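Local coordinates for protein nsp9 (Porcine coronavirus HKU15, PDB 5YM6) that binds nucleic acid, with an affinity that dimerization enhances, and probably serves in the coronavirus replicase, at residues Ala16-Gly21 with Lys46-Thr51; Lys50-Leu55 with Leu63-Pro68; Phe10-Thr15 with Val26-Val31. One frame throughout, in Å; residues are numbered along the deposited sequence.

Contact 1: residues Ala16-Gly21 with Lys46-Thr51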
loop_
_atom_site.group_PDB
_atom_site.type_symbol
_atom_site.label_atom_id
_atom_site.label_comp_id
_atom_site.label_asym_id
_atom_site.label_seq_id
_atom_site.Cartn_x
_atom_site.Cartn_y
_atom_site.Cartn_z
ATOM N N ALA B 16 -2.675 -23.900 2.078
ATOM C CA ALA B 16 -3.317 -23.657 0.804
ATOM C C ALA B 16 -3.554 -24.980 0.089
ATOM O O ALA B 16 -2.942 -26.005 0.414
ATOM C CB ALA B 16 -2.463 -22.720 -0.055
ATOM N N GLN B 17 -4.438 -24.942 -0.898
ATOM C CA GLN B 17 -4.843 -26.119 -1.642
ATOM C C GLN B 17 -4.608 -25.832 -3.117
ATOM O O GLN B 17 -4.935 -24.734 -3.587
ATOM C CB GLN B 17 -6.324 -26.436 -1.372
ATOM C CG GLN B 17 -6.671 -26.750 0.092
ATOM C CD GLN B 17 -6.753 -25.522 1.007
ATOM O OE1 GLN B 17 -7.399 -24.506 0.684
ATOM N NE2 GLN B 17 -6.114 -25.622 2.167
ATOM N N ASP B 18 -4.035 -26.778 -3.855
ATOM C CA ASP B 18 -3.868 -26.546 -5.288
ATOM C C ASP B 18 -5.039 -27.134 -6.073
ATOM O O ASP B 18 -5.999 -27.631 -5.490
ATOM C CB ASP B 18 -2.521 -27.095 -5.798
ATOM C CG ASP B 18 -2.382 -28.601 -5.658
ATOM O OD1 ASP B 18 -3.400 -29.320 -5.619
ATOM O OD2 ASP B 18 -1.227 -29.061 -5.603
ATOM N N PHE B 19 -4.957 -27.075 -7.397
ATOM C CA PHE B 19 -6.075 -27.506 -8.220
ATOM C C PHE B 19 -6.304 -29.013 -8.107
ATOM O O PHE B 19 -7.414 -29.494 -8.339
ATOM C CB PHE B 19 -5.852 -27.066 -9.663
ATOM C CG PHE B 19 -6.126 -25.594 -9.883
ATOM C CD1 PHE B 19 -5.164 -24.641 -9.585
ATOM C CD2 PHE B 19 -7.352 -25.167 -10.360
ATOM C CE1 PHE B 19 -5.415 -23.288 -9.771
ATOM C CE2 PHE B 19 -7.613 -23.817 -10.548
ATOM C CZ PHE B 19 -6.642 -22.876 -10.252
ATOM N N ASN B 20 -5.266 -29.740 -7.698
ATOM C CA ASN B 20 -5.367 -31.170 -7.396
ATOM C C ASN B 20 -6.060 -31.476 -6.073
ATOM O O ASN B 20 -6.407 -32.624 -5.788
ATOM C CB ASN B 20 -3.979 -31.801 -7.346
ATOM C CG ASN B 20 -3.476 -32.230 -8.693
ATOM O OD1 ASN B 20 -3.646 -31.535 -9.693
ATOM N ND2 ASN B 20 -2.832 -33.389 -8.725
ATOM N N GLY B 21 -6.218 -30.456 -5.241
ATOM C CA GLY B 21 -6.749 -30.654 -3.910
ATOM C C GLY B 21 -5.656 -30.962 -2.907
ATOM O O GLY B 21 -5.939 -31.293 -1.761
ATOM N N LYS B 46 5.060 -22.620 -5.064
ATOM C CA LYS B 46 4.169 -23.353 -5.975
ATOM C C LYS B 46 3.391 -22.371 -6.846
ATOM O O LYS B 46 2.910 -21.345 -6.343
ATOM C CB LYS B 46 3.201 -24.245 -5.200
ATOM C CG LYS B 46 3.849 -25.382 -4.409
ATOM C CD LYS B 46 2.789 -26.330 -3.839
ATOM C CE LYS B 46 1.919 -26.917 -4.953
ATOM N NZ LYS B 46 0.746 -27.731 -4.491
ATOM N N ASP B 47 3.246 -22.682 -8.135
ATOM C CA ASP B 47 2.544 -21.774 -9.042
ATOM C C ASP B 47 1.096 -22.194 -9.309
ATOM O O ASP B 47 0.398 -21.547 -10.094
ATOM C CB ASP B 47 3.311 -21.633 -10.369
ATOM C CG ASP B 47 3.268 -22.896 -11.246
ATOM O OD1 ASP B 47 2.797 -23.966 -10.813
ATOM O OD2 ASP B 47 3.735 -22.802 -12.399
ATOM N N ASN B 48 0.632 -23.240 -8.626
ATOM C CA ASN B 48 -0.676 -23.815 -8.924
ATOM C C ASN B 48 -1.675 -23.776 -7.773
ATOM O O ASN B 48 -2.582 -24.606 -7.718
ATOM C CB ASN B 48 -0.526 -25.269 -9.397
ATOM C CG ASN B 48 0.158 -26.160 -8.369
ATOM O OD1 ASN B 48 1.020 -25.710 -7.635
ATOM N ND2 ASN B 48 -0.236 -27.433 -8.318
ATOM N N LEU B 49 -1.538 -22.810 -6.868
ATOM C CA LEU B 49 -2.465 -22.739 -5.744
ATOM C C LEU B 49 -3.817 -22.172 -6.188
ATOM O O LEU B 49 -3.886 -21.245 -6.997
ATOM C CB LEU B 49 -1.878 -21.891 -4.605
ATOM C CG LEU B 49 -0.527 -22.403 -4.097
ATOM C CD1 LEU B 49 -0.070 -21.598 -2.897
ATOM C CD2 LEU B 49 -0.607 -23.898 -3.742
ATOM N N LYS B 50 -4.889 -22.728 -5.635
ATOM C CA LYS B 50 -6.230 -22.289 -5.980
ATOM C C LYS B 50 -6.973 -21.656 -4.806
ATOM O O LYS B 50 -7.691 -20.668 -4.979
ATOM C CB LYS B 50 -7.037 -23.468 -6.528
ATOM C CG LYS B 50 -8.466 -23.114 -6.907
ATOM C CD LYS B 50 -9.224 -24.331 -7.403
ATOM C CE LYS B 50 -10.698 -24.014 -7.619
ATOM N NZ LYS B 50 -11.436 -25.238 -8.038
ATOM N N THR B 51 -6.828 -22.225 -3.620
ATOM C CA THR B 51 -7.537 -21.706 -2.458
ATOM C C THR B 51 -6.633 -21.660 -1.244
ATOM O O THR B 51 -5.571 -22.288 -1.215
ATOM C CB THR B 51 -8.807 -22.541 -2.107
ATOM O OG1 THR B 51 -8.441 -23.876 -1.723
ATOM C CG2 THR B 51 -9.776 -22.587 -3.276
HETATM O O HOH W 1 -2.514 -28.449 -9.400
#

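Contact 2: residues Lys50-Leu55 with Leu63-Pro68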
loop_
_atom_site.group_PDB
_atom_site.type_symbol
_atom_site.label_atom_id
_atom_site.label_comp_id
_atom_site.label_asym_id
_atom_site.label_seq_id
_atom_site.Cartn_x
_atom_site.Cartn_y
_atom_site.Cartn_z
ATOM N N LYS B 50 -4.889 -22.728 -5.635
ATOM C CA LYS B 50 -6.230 -22.289 -5.980
ATOM C C LYS B 50 -6.973 -21.656 -4.806
ATOM O O LYS B 50 -7.691 -20.668 -4.979
ATOM C CB LYS B 50 -7.037 -23.468 -6.528
ATOM C CG LYS B 50 -8.466 -23.114 -6.907
ATOM C CD LYS B 50 -9.224 -24.331 -7.403
ATOM C CE LYS B 50 -10.698 -24.014 -7.619
ATOM N NZ LYS B 50 -11.436 -25.238 -8.038
ATOM N N THR B 51 -6.828 -22.225 -3.620
ATOM C CA THR B 51 -7.537 -21.706 -2.458
ATOM C C THR B 51 -6.633 -21.660 -1.244
ATOM O O THR B 51 -5.571 -22.288 -1.215
ATOM C CB THR B 51 -8.807 -22.541 -2.107
ATOM O OG1 THR B 51 -8.441 -23.876 -1.723
ATOM C CG2 THR B 51 -9.776 -22.587 -3.276
ATOM N N VAL B 52 -7.062 -20.907 -0.242
ATOM C CA VAL B 52 -6.338 -20.870 1.020
ATOM C C VAL B 52 -7.356 -20.956 2.147
ATOM O O VAL B 52 -8.454 -20.398 2.063
ATOM C CB VAL B 52 -5.460 -19.619 1.147
ATOM C CG1 VAL B 52 -6.310 -18.335 1.085
ATOM C CG2 VAL B 52 -4.644 -19.666 2.427
ATOM N N THR B 53 -7.010 -21.712 3.174
ATOM C CA THR B 53 -7.899 -21.856 4.312
ATOM C C THR B 53 -7.555 -20.829 5.369
ATOM O O THR B 53 -6.406 -20.699 5.778
ATOM C CB THR B 53 -7.826 -23.264 4.906
ATOM O OG1 THR B 53 -8.341 -24.190 3.946
ATOM C CG2 THR B 53 -8.659 -23.344 6.174
ATOM N N CYS B 54 -8.578 -20.110 5.802
ATOM C CA CYS B 54 -8.421 -19.031 6.754
ATOM C C CYS B 54 -9.225 -19.356 8.007
ATOM O O CYS B 54 -10.216 -20.080 7.942
ATOM C CB CYS B 54 -8.878 -17.715 6.120
ATOM S SG CYS B 54 -8.872 -16.297 7.195
ATOM N N LEU B 55 -8.779 -18.860 9.150
ATOM C CA LEU B 55 -9.583 -18.978 10.358
ATOM C C LEU B 55 -10.087 -17.606 10.764
ATOM O O LEU B 55 -9.296 -16.714 11.076
ATOM C CB LEU B 55 -8.792 -19.633 11.488
ATOM C CG LEU B 55 -8.927 -21.157 11.532
ATOM C CD1 LEU B 55 -8.400 -21.839 10.263
ATOM C CD2 LEU B 55 -8.216 -21.698 12.761
ATOM N N LEU B 63 -10.917 -19.523 1.058
ATOM C CA LEU B 63 -10.891 -18.329 0.219
ATOM C C LEU B 63 -10.235 -18.602 -1.124
ATOM O O LEU B 63 -9.231 -19.311 -1.190
ATOM C CB LEU B 63 -10.143 -17.203 0.915
ATOM C CG LEU B 63 -10.663 -16.826 2.299
ATOM C CD1 LEU B 63 -9.805 -15.721 2.866
ATOM C CD2 LEU B 63 -12.115 -16.395 2.195
ATOM N N ASN B 64 -10.781 -18.024 -2.187
ATOM C CA ASN B 64 -10.178 -18.176 -3.507
ATOM C C ASN B 64 -8.999 -17.248 -3.690
ATOM O O ASN B 64 -8.989 -16.133 -3.162
ATOM C CB ASN B 64 -11.203 -17.910 -4.608
ATOM C CG ASN B 64 -12.303 -18.938 -4.624
ATOM O OD1 ASN B 64 -12.050 -20.138 -4.487
ATOM N ND2 ASN B 64 -13.539 -18.473 -4.741
ATOM N N LEU B 65 -8.015 -17.714 -4.454
ATOM C CA LEU B 65 -6.835 -16.916 -4.798
ATOM C C LEU B 65 -6.931 -16.340 -6.209
ATOM O O LEU B 65 -7.399 -17.022 -7.128
ATOM C CB LEU B 65 -5.582 -17.773 -4.715
ATOM C CG LEU B 65 -5.378 -18.460 -3.371
ATOM C CD1 LEU B 65 -4.263 -19.497 -3.469
ATOM C CD2 LEU B 65 -5.078 -17.399 -2.329
ATOM N N ASP B 66 -6.444 -15.113 -6.380
ATOM C CA ASP B 66 -6.183 -14.558 -7.713
ATOM C C ASP B 66 -4.985 -15.268 -8.334
ATOM O O ASP B 66 -4.230 -15.909 -7.628
ATOM C CB ASP B 66 -5.941 -13.048 -7.624
ATOM C CG ASP B 66 -7.210 -12.277 -7.335
ATOM O OD1 ASP B 66 -8.290 -12.835 -7.571
ATOM O OD2 ASP B 66 -7.127 -11.116 -6.878
ATOM N N PRO B 67 -4.827 -15.186 -9.669
ATOM C CA PRO B 67 -3.704 -15.876 -10.319
ATOM C C PRO B 67 -2.372 -15.372 -9.786
ATOM O O PRO B 67 -2.281 -14.213 -9.411
ATOM C CB PRO B 67 -3.880 -15.534 -11.809
ATOM C CG PRO B 67 -4.828 -14.368 -11.845
ATOM C CD PRO B 67 -5.713 -14.521 -10.643
ATOM N N PRO B 68 -1.356 -16.243 -9.737
ATOM C CA PRO B 68 -0.062 -15.877 -9.141
ATOM C C PRO B 68 0.671 -14.788 -9.916
ATOM O O PRO B 68 0.542 -14.677 -11.138
ATOM C CB PRO B 68 0.723 -17.194 -9.173
ATOM C CG PRO B 68 0.054 -18.024 -10.216
ATOM C CD PRO B 68 -1.403 -17.664 -10.106
HETATM O O HOH W 2 -8.659 -19.436 -7.242
#

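Contact 3: residues Phe10-Thr15 with Val26-Val31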
loop_
_atom_site.group_PDB
_atom_site.type_symbol
_atom_site.label_atom_id
_atom_site.label_comp_id
_atom_site.label_asym_id
_atom_site.label_seq_id
_atom_site.Cartn_x
_atom_site.Cartn_y
_atom_site.Cartn_z
ATOM N N PHE B 10 1.577 -7.985 9.026
ATOM C CA PHE B 10 2.399 -8.996 9.669
ATOM C C PHE B 10 2.157 -10.320 8.970
ATOM O O PHE B 10 1.099 -10.543 8.382
ATOM C CB PHE B 10 2.141 -9.078 11.191
ATOM C CG PHE B 10 1.004 -9.987 11.596
ATOM C CD1 PHE B 10 -0.289 -9.502 11.707
ATOM C CD2 PHE B 10 1.237 -11.318 11.908
ATOM C CE1 PHE B 10 -1.335 -10.337 12.086
ATOM C CE2 PHE B 10 0.193 -12.152 12.295
ATOM C CZ PHE B 10 -1.089 -11.662 12.380
ATOM N N THR B 11 3.157 -11.180 9.032
ATOM C CA THR B 11 3.143 -12.429 8.292
ATOM C C THR B 11 3.111 -13.647 9.203
ATOM O O THR B 11 3.730 -13.662 10.268
ATOM C CB THR B 11 4.367 -12.520 7.369
ATOM O OG1 THR B 11 5.560 -12.493 8.158
ATOM C CG2 THR B 11 4.389 -11.350 6.402
ATOM N N ALA B 12 2.372 -14.664 8.783
ATOM C CA ALA B 12 2.394 -15.953 9.462
ATOM C C ALA B 12 2.260 -17.064 8.429
ATOM O O ALA B 12 2.745 -16.930 7.325
ATOM C CB ALA B 12 1.291 -16.027 10.496
ATOM N N GLN B 13 1.614 -18.169 8.778
ATOM C CA GLN B 13 1.505 -19.267 7.831
ATOM C C GLN B 13 0.078 -19.756 7.711
ATOM O O GLN B 13 -0.662 -19.768 8.681
ATOM C CB GLN B 13 2.411 -20.431 8.242
ATOM C CG GLN B 13 3.905 -20.103 8.150
ATOM C CD GLN B 13 4.791 -21.149 8.816
ATOM O OE1 GLN B 13 4.829 -21.261 10.048
ATOM N NE2 GLN B 13 5.530 -21.906 8.002
ATOM N N ASN B 14 -0.301 -20.175 6.516
ATOM C CA ASN B 14 -1.601 -20.805 6.323
ATOM C C ASN B 14 -1.431 -22.067 5.481
ATOM O O ASN B 14 -0.354 -22.333 4.948
ATOM C CB ASN B 14 -2.599 -19.838 5.642
ATOM C CG ASN B 14 -3.216 -18.817 6.606
ATOM O OD1 ASN B 14 -2.529 -17.986 7.178
ATOM N ND2 ASN B 14 -4.541 -18.861 6.744
ATOM N N THR B 15 -2.503 -22.833 5.354
ATOM C CA THR B 15 -2.505 -23.995 4.487
ATOM C C THR B 15 -3.285 -23.655 3.231
ATOM O O THR B 15 -4.409 -23.156 3.310
ATOM C CB THR B 15 -3.122 -25.206 5.190
ATOM O OG1 THR B 15 -2.346 -25.505 6.360
ATOM C CG2 THR B 15 -3.143 -26.422 4.258
ATOM N N VAL B 26 1.887 -22.169 3.356
ATOM C CA VAL B 26 2.279 -20.950 2.650
ATOM C C VAL B 26 2.518 -19.794 3.626
ATOM O O VAL B 26 2.015 -19.801 4.744
ATOM C CB VAL B 26 1.203 -20.522 1.610
ATOM C CG1 VAL B 26 1.015 -21.603 0.551
ATOM C CG2 VAL B 26 -0.139 -20.225 2.295
ATOM N N LYS B 27 3.299 -18.811 3.197
ATOM C CA LYS B 27 3.495 -17.591 3.961
ATOM C C LYS B 27 2.303 -16.675 3.755
ATOM O O LYS B 27 1.930 -16.395 2.612
ATOM C CB LYS B 27 4.776 -16.888 3.536
ATOM C CG LYS B 27 4.994 -15.550 4.204
ATOM C CD LYS B 27 6.400 -15.037 3.911
ATOM C CE LYS B 27 6.748 -13.812 4.728
ATOM N NZ LYS B 27 8.072 -13.277 4.295
ATOM N N SER B 28 1.700 -16.210 4.844
ATOM C CA SER B 28 0.503 -15.380 4.727
ATOM C C SER B 28 0.749 -13.941 5.143
ATOM O O SER B 28 1.491 -13.675 6.087
ATOM C CB SER B 28 -0.625 -15.980 5.560
ATOM O OG SER B 28 -0.178 -16.193 6.895
ATOM N N PHE B 29 0.090 -13.014 4.448
ATOM C CA PHE B 29 0.231 -11.581 4.702
ATOM C C PHE B 29 -1.093 -11.036 5.198
ATOM O O PHE B 29 -2.098 -11.091 4.498
ATOM C CB PHE B 29 0.666 -10.836 3.439
ATOM C CG PHE B 29 2.047 -11.204 2.968
ATOM C CD1 PHE B 29 2.280 -12.411 2.319
ATOM C CD2 PHE B 29 3.113 -10.360 3.196
ATOM C CE1 PHE B 29 3.549 -12.750 1.898
ATOM C CE2 PHE B 29 4.388 -10.705 2.773
ATOM C CZ PHE B 29 4.599 -11.890 2.133
ATOM N N TYR B 30 -1.089 -10.526 6.421
ATOM C CA TYR B 30 -2.283 -9.946 7.004
ATOM C C TYR B 30 -2.137 -8.431 7.086
ATOM O O TYR B 30 -1.065 -7.932 7.379
ATOM C CB TYR B 30 -2.537 -10.506 8.406
ATOM C CG TYR B 30 -2.959 -11.956 8.443
ATOM C CD1 TYR B 30 -2.021 -12.973 8.533
ATOM C CD2 TYR B 30 -4.302 -12.293 8.413
ATOM C CE1 TYR B 30 -2.411 -14.294 8.574
ATOM C CE2 TYR B 30 -4.707 -13.610 8.458
ATOM C CZ TYR B 30 -3.753 -14.604 8.543
ATOM O OH TYR B 30 -4.158 -15.908 8.584
ATOM N N VAL B 31 -3.221 -7.714 6.824
ATOM C CA VAL B 31 -3.252 -6.293 7.133
ATOM C C VAL B 31 -4.054 -6.128 8.415
ATOM O O VAL B 31 -5.159 -6.654 8.531
ATOM C CB VAL B 31 -3.860 -5.451 6.001
ATOM C CG1 VAL B 31 -4.061 -4.005 6.471
ATOM C CG2 VAL B 31 -2.940 -5.482 4.782
#

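Contact 1: residues Ala16-Gly21 with Lys46-Thr51
A classic beta bulge joins the end of strand 8-18 to the start of strand 49-55, with Lys50 and Thr51 both facing Gln17. The evidence is the shared acceptor: Lys50 N donates to Gln17 O at 2.9 Å, and Thr51 N donates to Gln17 O at 3.1 Å. In return Gln17 N donates to Thr51 O. Beside the bulge the Gln17 side chain bends at chi2 (77°) and crosses the Thr51 side chain at about a right angle; Thr51 OG1 donates to Gln17 OE1 at 2.7 Å, in the amide plane and on a lone pair. One residue on, Asp18 OD2 forms a salt bridge with Lys46 NZ at 2.6 Å, met on the anti side of the carboxylate and 27° out of its plane; Asn48 ND2 adds only a weak bond to the same oxygen. Asp18 OD1 turns to the backbone N-H of Asn22. Phe19 lays one ring face on the extended Lys50 chain, with Lys50 CB 3.7 Å from the ring centroid and 13° off the normal, a CH-pi contact. Phe19 CD1, at the ring edge, lies 3.2 Å from Asn48 O. A type I turn, Asp18 to Gly21, follows directly. The one-residue register shift between Gln17 and Asp18 is that of a classic bulge between antiparallel strands.

Contact 2: residues Lys50-Leu55 with Leu63-Pro68
The flat amide of Asn64 meets Thr51 through its oxygen: OD1 lies 3.6 Å from Thr51 CG2, with the two side chains crossing obliquely on the same face of the sheet. Thr51 presents its methyl to Asn64, while its OG1 is bonded to Gln17 OE1; the Asn64 amide nitrogen has a weak bond to Gln88.

Two reciprocal backbone bonds define Val52 and Leu63 as a hydrogen-bonded antiparallel pair. Leu63 N reaches Val52 O at 2.8 Å with an N-H...O angle of 175°, and Val52 N reaches Leu63 O at 2.9 Å. Thr51 and Asn64 are the adjacent non-hydrogen-bonded pair, where Thr51 CA approaches Leu63 O at 3.2 Å in a CA-H...O contact. Beyond them Leu65 N donates to Lys50 O at 3.0 Å, and a water donates to both Lys50 O and Leu65 O, bridging the two carbonyls.

Apolar packing follows the same pairs. Leu63 CB lies 4.0 Å from Val52 CG1, and Leu63 CD1 packs on Cys54 CB at 3.9 Å. With CG anti to its carbonyl carbon (chi1 -55°), Leu65 passes beside the Lys50 carbonyl, and its two methyls divide the work: CD1 rests against the peptide between Lys50 and Thr51, while Leu65 CD2 meets Val52 CG1 at 3.7 Å, the side chains crossing at about a right angle.

The contact lies in the hairpin of strands 49-55 and 60-64, the latter outermost in the sheet within this chain. Leu65 also touches Ile42, and Val52 touches Leu39, both of strand 36-44; Leu65 reaches Tyr85 of strand 82-86 as well. Strand 8-18 flanks strand 49-55 across the sheet.

Contact 3: residues Phe10-Thr15 with Val26-Val31
Tyr30 and Asn14 approach from opposite directions and meet through their polar ends: Tyr30 OH donates to Asn14 OD1 at 3.0 Å, in the amide plane and on a lone pair, with the amide and ring planes 43° apart. These two residues have the largest areas buried by the contact. Asn14 reaches Tyr30 across the strand pair because its CG stands anti to the carbonyl carbon (chi1 -79°), directing the amide along the face it shares with Ser28. Ser28 OG also lies 3.0 Å from Asn14 OD1. The amide nitrogen of Asn14 is held separately, by Thr53 O on the next strand, so bonds at both ends of the amide fix its rotation.

At the other end of Tyr30, Phe10 CE1 comes to 3.9 Å from Tyr30 CB. Their rings are nearly parallel, at 16°, yet slid apart, with centroids 5.4 Å from each other and little overlap. At the far end of the pair Val26 CG2 lies 3.4 Å from Asn14 O.

Paired backbone bonds link Phe10 with Tyr30, Ala12 with Ser28 and Asn14 with Val26, setting the antiparallel register. On the reverse face Thr11 CG2 sits over one face of the Phe29 ring, 4.0 Å from its centroid, a CH-pi contact.

This hairpin of strands 8-18 and 23-33 occupies the middle of the sheet: strand 49-55 lies beyond Asn14, strand 36-44 pairs with the other edge of strand 23-33, and the Phe29 ring packs on Val98 and Ile102 of helix 92-105.

In the fold
All three contacts join neighbours in one antiparallel sheet, in the strand order 60-64, 49-55, 8-18, 23-33. Contact 3 closes a hairpin before contact 2 opens the next, whereas contact 1 crosses contact 3 along the chain and joins the first strand of each hairpin. Contacts 1 and 2 share Lys50 and Thr51, with centres about 8 Å apart; contacts 2 and 3 lie about 12 Å apart, and contacts 1 and 3 about 16 Å. Val26 CG1 packs on Ala16 CB and Leu49 CD1, tying contact 3 to contact 1. Pairing of strand 8-18 with strand 49-55, including bonds from Asn14 ND2 to Thr53 O and Thr53 N to Thr15 O, joins the hairpins into one sheet.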